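Local coordinates for protein CCMAN5 (Cellulosimicrobium cellulans, PDB 2XSG) that probably hydrolyses alpha-mannosides as a calcium-binding family 92 glycoside hydrolase, and enables mannose-6-phosphate modification of glycans on yeast-made lysosomal enzymes, at residues A139-S144 / D280-E285; A524-F529 / G537-Y542; W620-A625 / G636-P641. All blocks are in the same frame, centred on the assembly; numbering follows the deposited sequence.

Contact 1 (A139-S144 / D280-E285)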
loop_
_atom_site.group_PDB
_atom_site.type_symbol
_atom_site.label_atom_id
_atom_site.label_comp_id
_atom_site.label_asym_id
_atom_site.label_seq_id
_atom_site.Cartn_x
_atom_site.Cartn_y
_atom_site.Cartn_z
ATOM N N ALA A 139 12.077 -10.968 -14.875
ATOM C CA ALA A 139 11.479 -9.668 -15.148
ATOM C C ALA A 139 9.956 -9.820 -15.179
ATOM O O ALA A 139 9.450 -10.945 -15.241
ATOM C CB ALA A 139 11.981 -9.117 -16.472
ATOM N N ALA A 140 9.239 -8.699 -15.168
ATOM C CA ALA A 140 7.770 -8.726 -15.175
ATOM C C ALA A 140 7.145 -7.766 -16.163
ATOM O O ALA A 140 7.665 -6.673 -16.376
ATOM C CB ALA A 140 7.224 -8.422 -13.769
ATOM N N ALA A 141 6.022 -8.186 -16.747
ATOM C CA ALA A 141 5.068 -7.277 -17.365
ATOM C C ALA A 141 3.849 -7.264 -16.457
ATOM O O ALA A 141 3.859 -7.952 -15.434
ATOM C CB ALA A 141 4.697 -7.746 -18.768
ATOM N N THR A 142 2.812 -6.499 -16.827
ATOM C CA THR A 142 1.591 -6.334 -16.024
ATOM C C THR A 142 1.069 -7.667 -15.490
ATOM O O THR A 142 0.810 -7.810 -14.276
ATOM C CB THR A 142 0.459 -5.616 -16.843
ATOM O OG1 THR A 142 0.948 -4.371 -17.352
ATOM C CG2 THR A 142 -0.784 -5.347 -16.000
ATOM N N ARG A 143 0.924 -8.643 -16.390
ATOM C CA ARG A 143 0.282 -9.914 -16.041
ATOM C C ARG A 143 1.260 -11.087 -16.034
ATOM O O ARG A 143 0.862 -12.207 -15.715
ATOM C CB ARG A 143 -0.882 -10.214 -17.006
ATOM C CG ARG A 143 -1.967 -9.141 -17.034
ATOM C CD ARG A 143 -2.928 -9.256 -18.233
ATOM N NE ARG A 143 -3.810 -8.087 -18.250
ATOM C CZ ARG A 143 -3.505 -6.891 -18.731
ATOM N NH1 ARG A 143 -4.400 -5.913 -18.647
ATOM N NH2 ARG A 143 -2.323 -6.663 -19.311
ATOM N N SER A 144 2.530 -10.836 -16.373
ATOM C CA SER A 144 3.461 -11.925 -16.657
ATOM C C SER A 144 4.771 -11.838 -15.891
ATOM O O SER A 144 5.281 -10.751 -15.617
ATOM C CB SER A 144 3.819 -11.971 -18.145
ATOM O OG SER A 144 2.680 -12.100 -18.963
ATOM N N ASP A 280 13.382 -4.661 -20.723
ATOM C CA ASP A 280 13.635 -3.286 -21.162
ATOM C C ASP A 280 12.342 -2.487 -21.250
ATOM O O ASP A 280 12.290 -1.319 -20.843
ATOM C CB ASP A 280 14.336 -3.277 -22.522
ATOM C CG ASP A 280 15.803 -3.713 -22.453
ATOM O OD1 ASP A 280 16.336 -3.964 -21.346
ATOM O OD2 ASP A 280 16.437 -3.786 -23.524
ATOM N N ARG A 281 11.301 -3.101 -21.810
ATOM C CA ARG A 281 10.014 -2.410 -21.971
ATOM C C ARG A 281 9.361 -2.058 -20.634
ATOM O O ARG A 281 8.740 -0.998 -20.490
ATOM C CB ARG A 281 9.065 -3.214 -22.844
ATOM C CG ARG A 281 7.723 -2.545 -23.060
ATOM C CD ARG A 281 6.757 -3.475 -23.773
ATOM N NE ARG A 281 6.456 -4.659 -22.968
ATOM C CZ ARG A 281 5.726 -5.694 -23.382
ATOM N NH1 ARG A 281 5.213 -5.711 -24.606
ATOM N NH2 ARG A 281 5.514 -6.722 -22.564
ATOM N N THR A 282 9.509 -2.933 -19.645
ATOM C CA THR A 282 8.954 -2.624 -18.333
ATOM C C THR A 282 9.757 -1.514 -17.662
ATOM O O THR A 282 9.175 -0.678 -16.967
ATOM C CB THR A 282 8.843 -3.851 -17.447
ATOM O OG1 THR A 282 7.988 -4.804 -18.092
ATOM C CG2 THR A 282 8.245 -3.478 -16.112
ATOM N N ARG A 283 11.076 -1.489 -17.880
ATOM C CA ARG A 283 11.902 -0.389 -17.342
ATOM C C ARG A 283 11.443 0.953 -17.902
ATOM O O ARG A 283 11.332 1.922 -17.149
ATOM C CB ARG A 283 13.410 -0.590 -17.568
ATOM C CG ARG A 283 14.273 0.508 -16.899
ATOM C CD ARG A 283 15.739 0.492 -17.370
ATOM N NE ARG A 283 16.585 1.350 -16.533
ATOM C CZ ARG A 283 17.168 0.971 -15.392
ATOM N NH1 ARG A 283 17.014 -0.262 -14.924
ATOM N NH2 ARG A 283 17.911 1.832 -14.707
ATOM N N ALA A 284 11.153 0.996 -19.211
ATOM C CA ALA A 284 10.664 2.214 -19.861
ATOM C C ALA A 284 9.289 2.613 -19.348
ATOM O O ALA A 284 9.029 3.790 -19.098
ATOM C CB ALA A 284 10.643 2.062 -21.400
ATOM N N GLU A 285 8.402 1.640 -19.205
ATOM C CA GLU A 285 7.115 1.900 -18.574
ATOM C C GLU A 285 7.292 2.526 -17.166
ATOM O O GLU A 285 6.569 3.472 -16.810
ATOM C CB GLU A 285 6.260 0.622 -18.550
ATOM C CG GLU A 285 4.870 0.814 -17.965
ATOM C CD GLU A 285 4.055 -0.478 -17.926
ATOM O OE1 GLU A 285 4.510 -1.500 -18.515
ATOM O OE2 GLU A 285 2.959 -0.458 -17.300
HETATM O O HOH W 1 1.435 -2.218 -15.681
HETATM O O HOH W 2 3.890 -4.334 -18.602
#
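T282 bonds from one face of helix 275-290 to A140, where a beta hairpin of the N-terminal domain's large antiparallel sheet turns over from strand 133-140 into strand 144-150. T282 OG1 donates to A140 O at 2.6 Å, only 16° off the carbonyl plane. With chi1 at -60° the hydroxyl stands beside the helix backbone N, and the same oxygen has a weak bond to I278 O one turn back. CG2, anti to the backbone N, leans on the A140 carbonyl too, 3.3 Å from its oxygen, which is thus met by both branches of the threonine. Next along the hairpin, the R281 guanidinium comes obliquely to A141, R281 NH2 lying 4.0 Å from A141 CB; that nitrogen's hydrogen bond goes to E269 O in the neighbouring helix 259-270. The contact therefore joins the rim of the beta domain to the helices that follow it in the chain. Beyond A141 the two segments are linked through water at T142 and E285. One water accepts from T142 N at 3.0 Å and donates to E285 OE1; another accepts from T142 OG1 at 2.8 Å and donates to E285 OE2, also at 2.8 Å.

Contact 2 (A524-F529 / G537-Y542)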
loop_
_atom_site.group_PDB
_atom_site.type_symbol
_atom_site.label_atom_id
_atom_site.label_comp_id
_atom_site.label_asym_id
_atom_site.label_seq_id
_atom_site.Cartn_x
_atom_site.Cartn_y
_atom_site.Cartn_z
ATOM N N ALA A 524 -10.113 6.077 31.443
ATOM C CA ALA A 524 -9.167 5.665 30.393
ATOM C C ALA A 524 -7.877 6.493 30.413
ATOM O O ALA A 524 -7.931 7.705 30.583
ATOM C CB ALA A 524 -9.838 5.768 29.021
ATOM N N ASP A 525 -6.723 5.832 30.283
ATOM C CA ASP A 525 -5.461 6.517 29.996
ATOM C C ASP A 525 -5.444 6.845 28.503
ATOM O O ASP A 525 -5.389 5.939 27.661
ATOM C CB ASP A 525 -4.268 5.615 30.381
ATOM C CG ASP A 525 -2.897 6.213 30.010
ATOM O OD1 ASP A 525 -2.797 7.346 29.530
ATOM O OD2 ASP A 525 -1.888 5.517 30.196
ATOM N N HIS A 526 -5.485 8.137 28.172
ATOM C CA HIS A 526 -5.612 8.576 26.776
ATOM C C HIS A 526 -4.335 8.318 25.941
ATOM O O HIS A 526 -4.345 8.445 24.697
ATOM C CB HIS A 526 -5.998 10.059 26.730
ATOM C CG HIS A 526 -7.408 10.337 27.168
ATOM N ND1 HIS A 526 -7.790 10.363 28.495
ATOM C CD2 HIS A 526 -8.526 10.603 26.449
ATOM C CE1 HIS A 526 -9.085 10.626 28.574
ATOM N NE2 HIS A 526 -9.556 10.775 27.344
ATOM N N ALA A 527 -3.245 7.963 26.623
ATOM C CA ALA A 527 -1.974 7.701 25.949
ATOM C C ALA A 527 -1.651 6.204 25.874
ATOM O O ALA A 527 -0.626 5.815 25.320
ATOM C CB ALA A 527 -0.853 8.466 26.634
ATOM N N LYS A 528 -2.523 5.369 26.431
ATOM C CA LYS A 528 -2.285 3.929 26.449
ATOM C C LYS A 528 -2.706 3.284 25.137
ATOM O O LYS A 528 -3.844 3.426 24.718
ATOM C CB LYS A 528 -3.034 3.255 27.609
ATOM C CG LYS A 528 -2.903 1.730 27.562
ATOM C CD LYS A 528 -3.373 1.049 28.813
ATOM C CE LYS A 528 -3.184 -0.460 28.669
ATOM N NZ LYS A 528 -4.058 -1.193 29.633
ATOM N N PHE A 529 -1.783 2.554 24.513
ATOM C CA PHE A 529 -2.050 1.820 23.271
ATOM C C PHE A 529 -3.168 0.787 23.478
ATOM O O PHE A 529 -3.133 -0.017 24.419
ATOM C CB PHE A 529 -0.757 1.150 22.781
ATOM C CG PHE A 529 -0.835 0.558 21.397
ATOM C CD1 PHE A 529 -0.737 1.362 20.264
ATOM C CD2 PHE A 529 -0.942 -0.826 21.224
ATOM C CE1 PHE A 529 -0.764 0.797 18.964
ATOM C CE2 PHE A 529 -0.980 -1.398 19.933
ATOM C CZ PHE A 529 -0.895 -0.584 18.813
ATOM N N GLY A 537 -4.089 1.844 18.299
ATOM C CA GLY A 537 -3.799 3.222 18.696
ATOM C C GLY A 537 -4.338 3.649 20.044
ATOM O O GLY A 537 -4.907 2.841 20.795
ATOM N N THR A 538 -4.162 4.942 20.332
ATOM C CA THR A 538 -4.511 5.532 21.615
ATOM C C THR A 538 -5.629 6.545 21.401
ATOM O O THR A 538 -5.877 6.974 20.261
ATOM C CB THR A 538 -3.320 6.307 22.225
ATOM O OG1 THR A 538 -3.119 7.511 21.484
ATOM C CG2 THR A 538 -2.039 5.483 22.222
ATOM N N LEU A 539 -6.272 6.952 22.489
ATOM C CA LEU A 539 -7.297 7.995 22.420
ATOM C C LEU A 539 -6.766 9.331 21.859
ATOM O O LEU A 539 -7.420 9.940 21.026
ATOM C CB LEU A 539 -8.008 8.171 23.768
ATOM C CG LEU A 539 -8.897 6.973 24.135
ATOM C CD1 LEU A 539 -9.117 6.885 25.620
ATOM C CD2 LEU A 539 -10.224 6.985 23.388
ATOM N N TRP A 540 -5.577 9.764 22.285
ATOM C CA TRP A 540 -4.951 10.969 21.707
ATOM C C TRP A 540 -4.807 10.877 20.186
ATOM O O TRP A 540 -4.964 11.881 19.485
ATOM C CB TRP A 540 -3.586 11.224 22.302
ATOM C CG TRP A 540 -3.579 12.003 23.579
ATOM C CD1 TRP A 540 -3.479 11.507 24.834
ATOM C CD2 TRP A 540 -3.649 13.431 23.713
ATOM N NE1 TRP A 540 -3.495 12.531 25.752
ATOM C CE2 TRP A 540 -3.594 13.722 25.087
ATOM C CE3 TRP A 540 -3.773 14.488 22.802
ATOM C CZ2 TRP A 540 -3.640 15.026 25.582
ATOM C CZ3 TRP A 540 -3.812 15.791 23.295
ATOM C CH2 TRP A 540 -3.753 16.042 24.679
ATOM N N GLN A 541 -4.503 9.680 19.686
ATOM C CA GLN A 541 -4.282 9.467 18.250
ATOM C C GLN A 541 -5.629 9.405 17.499
ATOM O O GLN A 541 -5.814 10.055 16.458
ATOM C CB GLN A 541 -3.434 8.204 18.032
ATOM C CG GLN A 541 -1.980 8.364 18.544
ATOM C CD GLN A 541 -1.266 7.042 18.815
ATOM O OE1 GLN A 541 -1.811 5.960 18.567
ATOM N NE2 GLN A 541 -0.022 7.124 19.322
ATOM N N TYR A 542 -6.566 8.638 18.045
ATOM C CA TYR A 542 -7.928 8.588 17.520
ATOM C C TYR A 542 -8.734 9.868 17.737
ATOM O O TYR A 542 -9.716 10.099 17.024
ATOM C CB TYR A 542 -8.685 7.408 18.119
ATOM C CG TYR A 542 -8.515 6.113 17.386
ATOM C CD1 TYR A 542 -7.439 5.260 17.650
ATOM C CD2 TYR A 542 -9.449 5.719 16.445
ATOM C CE1 TYR A 542 -7.302 4.043 16.970
ATOM C CE2 TYR A 542 -9.321 4.516 15.762
ATOM C CZ TYR A 542 -8.257 3.685 16.034
ATOM O OH TYR A 542 -8.185 2.508 15.331
HETATM O O HOH W 3 -5.802 5.424 25.013
#
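H526 lends its carbonyl oxygen to the N-terminus of helix 539-542, reaching W540 from a turn a dozen or so residues earlier although that helix already carries a capping box of its own. W540 N donates to H526 O at 3.0 Å along a nearly straight line, 170° at the hydrogen, in the carbonyl plane. Within the box, T538 OG1 accepts from Q541 N, and Q541 OE1 from T538 N. The type I beta turn, D525 to K528, in a loop after strand 508-512, thus packs on the start of this short helix within the family 92 catalytic domain. An Asx turn steadies it, D525 OD1 taking A527 N at 3.0 Å. Between turn and helix a water donates to D525 O and K528 O and accepts from L539 N at 3.0 Å. L539 lays CD1 over one face of the H526 imidazole, 4.2 Å from the ring centroid; the ring's NE2 is bonded to T513 OG1. H526 CB meets the indole at W540 CD1, 3.5 Å away. With chi1 72° T538 holds OG1 between its backbone N and carbonyl carbon, within reach of Q541 N, which turns CG2 to A527 O, 3.4 Å away. Just past the turn, F529 CE1 approaches G537 N to 3.5 Å.

Contact 3 (W620-A625 / G636-P641)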
loop_
_atom_site.group_PDB
_atom_site.type_symbol
_atom_site.label_atom_id
_atom_site.label_comp_id
_atom_site.label_asym_id
_atom_site.label_seq_id
_atom_site.Cartn_x
_atom_site.Cartn_y
_atom_site.Cartn_z
ATOM N N TRP A 620 11.736 11.645 17.864
ATOM C CA TRP A 620 11.350 10.795 18.989
ATOM C C TRP A 620 10.185 9.895 18.613
ATOM O O TRP A 620 9.177 10.353 18.076
ATOM C CB TRP A 620 10.965 11.638 20.200
ATOM C CG TRP A 620 12.159 12.132 20.945
ATOM C CD1 TRP A 620 12.569 13.437 21.076
ATOM C CD2 TRP A 620 13.118 11.331 21.643
ATOM N NE1 TRP A 620 13.709 13.489 21.835
ATOM C CE2 TRP A 620 14.076 12.216 22.191
ATOM C CE3 TRP A 620 13.250 9.956 21.883
ATOM C CZ2 TRP A 620 15.158 11.766 22.963
ATOM C CZ3 TRP A 620 14.332 9.508 22.644
ATOM C CH2 TRP A 620 15.273 10.412 23.173
ATOM N N ASN A 621 10.352 8.605 18.885
ATOM C CA ASN A 621 9.311 7.619 18.625
ATOM C C ASN A 621 8.955 6.845 19.871
ATOM O O ASN A 621 9.780 6.098 20.403
ATOM C CB ASN A 621 9.721 6.685 17.493
ATOM C CG ASN A 621 9.633 7.364 16.149
ATOM O OD1 ASN A 621 8.587 7.334 15.503
ATOM N ND2 ASN A 621 10.706 8.047 15.755
ATOM N N ARG A 622 7.731 7.076 20.348
ATOM C CA ARG A 622 7.202 6.397 21.521
ATOM C C ARG A 622 6.441 5.126 21.146
ATOM O O ARG A 622 6.501 4.118 21.863
ATOM C CB ARG A 622 6.299 7.338 22.343
ATOM C CG ARG A 622 5.583 6.636 23.512
ATOM C CD ARG A 622 4.808 7.587 24.422
ATOM N NE ARG A 622 4.030 6.833 25.419
ATOM C CZ ARG A 622 3.211 7.370 26.326
ATOM N NH1 ARG A 622 3.057 8.685 26.430
ATOM N NH2 ARG A 622 2.554 6.575 27.156
ATOM N N TYR A 623 5.738 5.162 20.019
ATOM C CA TYR A 623 4.842 4.064 19.672
ATOM C C TYR A 623 5.275 3.204 18.477
ATOM O O TYR A 623 5.787 3.708 17.482
ATOM C CB TYR A 623 3.432 4.604 19.429
ATOM C CG TYR A 623 2.802 5.292 20.637
ATOM C CD1 TYR A 623 2.865 6.677 20.783
ATOM C CD2 TYR A 623 2.112 4.565 21.597
ATOM C CE1 TYR A 623 2.270 7.319 21.867
ATOM C CE2 TYR A 623 1.530 5.196 22.698
ATOM C CZ TYR A 623 1.610 6.571 22.819
ATOM O OH TYR A 623 1.026 7.211 23.893
ATOM N N ILE A 624 5.052 1.896 18.611
ATOM C CA ILE A 624 5.123 0.941 17.486
ATOM C C ILE A 624 3.695 0.682 17.014
ATOM O O ILE A 624 2.767 1.293 17.533
ATOM C CB ILE A 624 5.876 -0.389 17.866
ATOM C CG1 ILE A 624 5.385 -0.951 19.210
ATOM C CG2 ILE A 624 7.400 -0.147 17.899
ATOM C CD1 ILE A 624 5.927 -2.342 19.554
ATOM N N ALA A 625 3.513 -0.184 16.021
ATOM C CA ALA A 625 2.212 -0.355 15.382
ATOM C C ALA A 625 1.409 -1.510 15.958
ATOM O O ALA A 625 0.280 -1.741 15.546
ATOM C CB ALA A 625 2.363 -0.499 13.872
ATOM N N GLY A 636 3.570 -3.122 25.322
ATOM C CA GLY A 636 2.389 -2.291 25.553
ATOM C C GLY A 636 2.175 -1.295 24.431
ATOM O O GLY A 636 1.638 -0.218 24.669
ATOM N N GLY A 637 2.597 -1.661 23.211
ATOM C CA GLY A 637 2.485 -0.789 22.028
ATOM C C GLY A 637 3.548 0.300 21.925
ATOM O O GLY A 637 3.464 1.198 21.067
ATOM N N GLU A 638 4.569 0.221 22.772
ATOM C CA GLU A 638 5.580 1.280 22.806
ATOM C C GLU A 638 7.014 0.766 22.647
ATOM O O GLU A 638 7.308 -0.390 22.983
ATOM C CB GLU A 638 5.442 2.089 24.098
ATOM C CG GLU A 638 4.042 2.646 24.291
ATOM C CD GLU A 638 3.893 3.563 25.486
ATOM O OE1 GLU A 638 4.912 3.998 26.046
ATOM O OE2 GLU A 638 2.737 3.851 25.862
ATOM N N PHE A 639 7.874 1.631 22.107
ATOM C CA PHE A 639 9.333 1.503 22.223
ATOM C C PHE A 639 9.683 1.699 23.701
ATOM O O PHE A 639 9.368 2.743 24.272
ATOM C CB PHE A 639 10.070 2.608 21.441
ATOM C CG PHE A 639 10.022 2.478 19.927
ATOM C CD1 PHE A 639 10.985 1.747 19.248
ATOM C CD2 PHE A 639 9.050 3.152 19.186
ATOM C CE1 PHE A 639 10.959 1.649 17.841
ATOM C CE2 PHE A 639 9.010 3.075 17.779
ATOM C CZ PHE A 639 9.960 2.316 17.108
ATOM N N THR A 640 10.344 0.722 24.317
ATOM C CA THR A 640 10.724 0.826 25.738
ATOM C C THR A 640 12.238 0.641 25.859
ATOM O O THR A 640 12.719 -0.500 25.872
ATOM C CB THR A 640 10.039 -0.239 26.600
ATOM O OG1 THR A 640 10.382 -1.529 26.087
ATOM C CG2 THR A 640 8.498 -0.075 26.592
ATOM N N PRO A 641 12.996 1.751 25.953
ATOM C CA PRO A 641 12.525 3.131 26.038
ATOM C C PRO A 641 12.167 3.744 24.680
ATOM O O PRO A 641 12.489 3.157 23.641
ATOM C CB PRO A 641 13.743 3.861 26.610
ATOM C CG PRO A 641 14.933 3.081 26.052
ATOM C CD PRO A 641 14.477 1.658 26.046
#
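E638 OE1 is gripped twice, by R622 NE at 3.0 Å across the contact and by K580 NZ in a second salt bridge. R622 also reaches the other oxygen, NH2 to E638 OE2 at 3.0 Å, so the guanidinium holds the carboxylate side-on, one nitrogen to each oxygen. The match is not coplanar: the two planes stand 69° apart; OE1 is met from above the carboxylate plane, OE2 on the syn side but tilted out of the plane. R622 gets there fully extended, CG anti to the backbone N (chi1 174°), running alongside E638. Y623 OH sits over the centre of the guanidinium, 3.3 Å above its plane; the hydroxyl's hydrogen-bond partner is A527 O. With an alanine at R622, the buried carboxylate of E638 would probably lose both arginine bonds and depend more on K580, and the Y623 hydroxyl would lose the flat group it sits over. The backbones that carry these side chains pair, strand 618-623 with strand 638-646, in a small antiparallel sheet of the catalytic domain. Y623 and E638 form a non-hydrogen-bonded pair, flanked by F639 N to R622 O at 2.9 Å and I624 N to G637 O at 3.0 Å. F639 packs against the chain near the end of the strand: I624 CG2 lies over one face of the phenyl ring, 3.7 Å from its centroid, while Y623 O comes to the ring's edge, 3.3 Å from F639 CE2.

Contacts 2 and 3 are neighbours, their centres 13 Å apart, whereas contact 1 lies on the other side of the chain's centre, its centre about 45 Å from that of contact 2 and 40 Å from that of contact 3. The close pair is joined by the hydrogen bond of Y623 OH to A527 O, 2.6 Å long, and F529 CD2 packs 3.5 Å from G637 CA. Both come to within about 10 Å of the calcium ion bound at N588, E589 and D662: the side chain of F529 is about 9 Å from the ion and also about 9 Å from a bound bis-tris propane molecule, and the I624 side chain is about 10 Å from the ion. Contact 1 has no atom nearer than about 29 Å to contact 3 and 33 Å to contact 2.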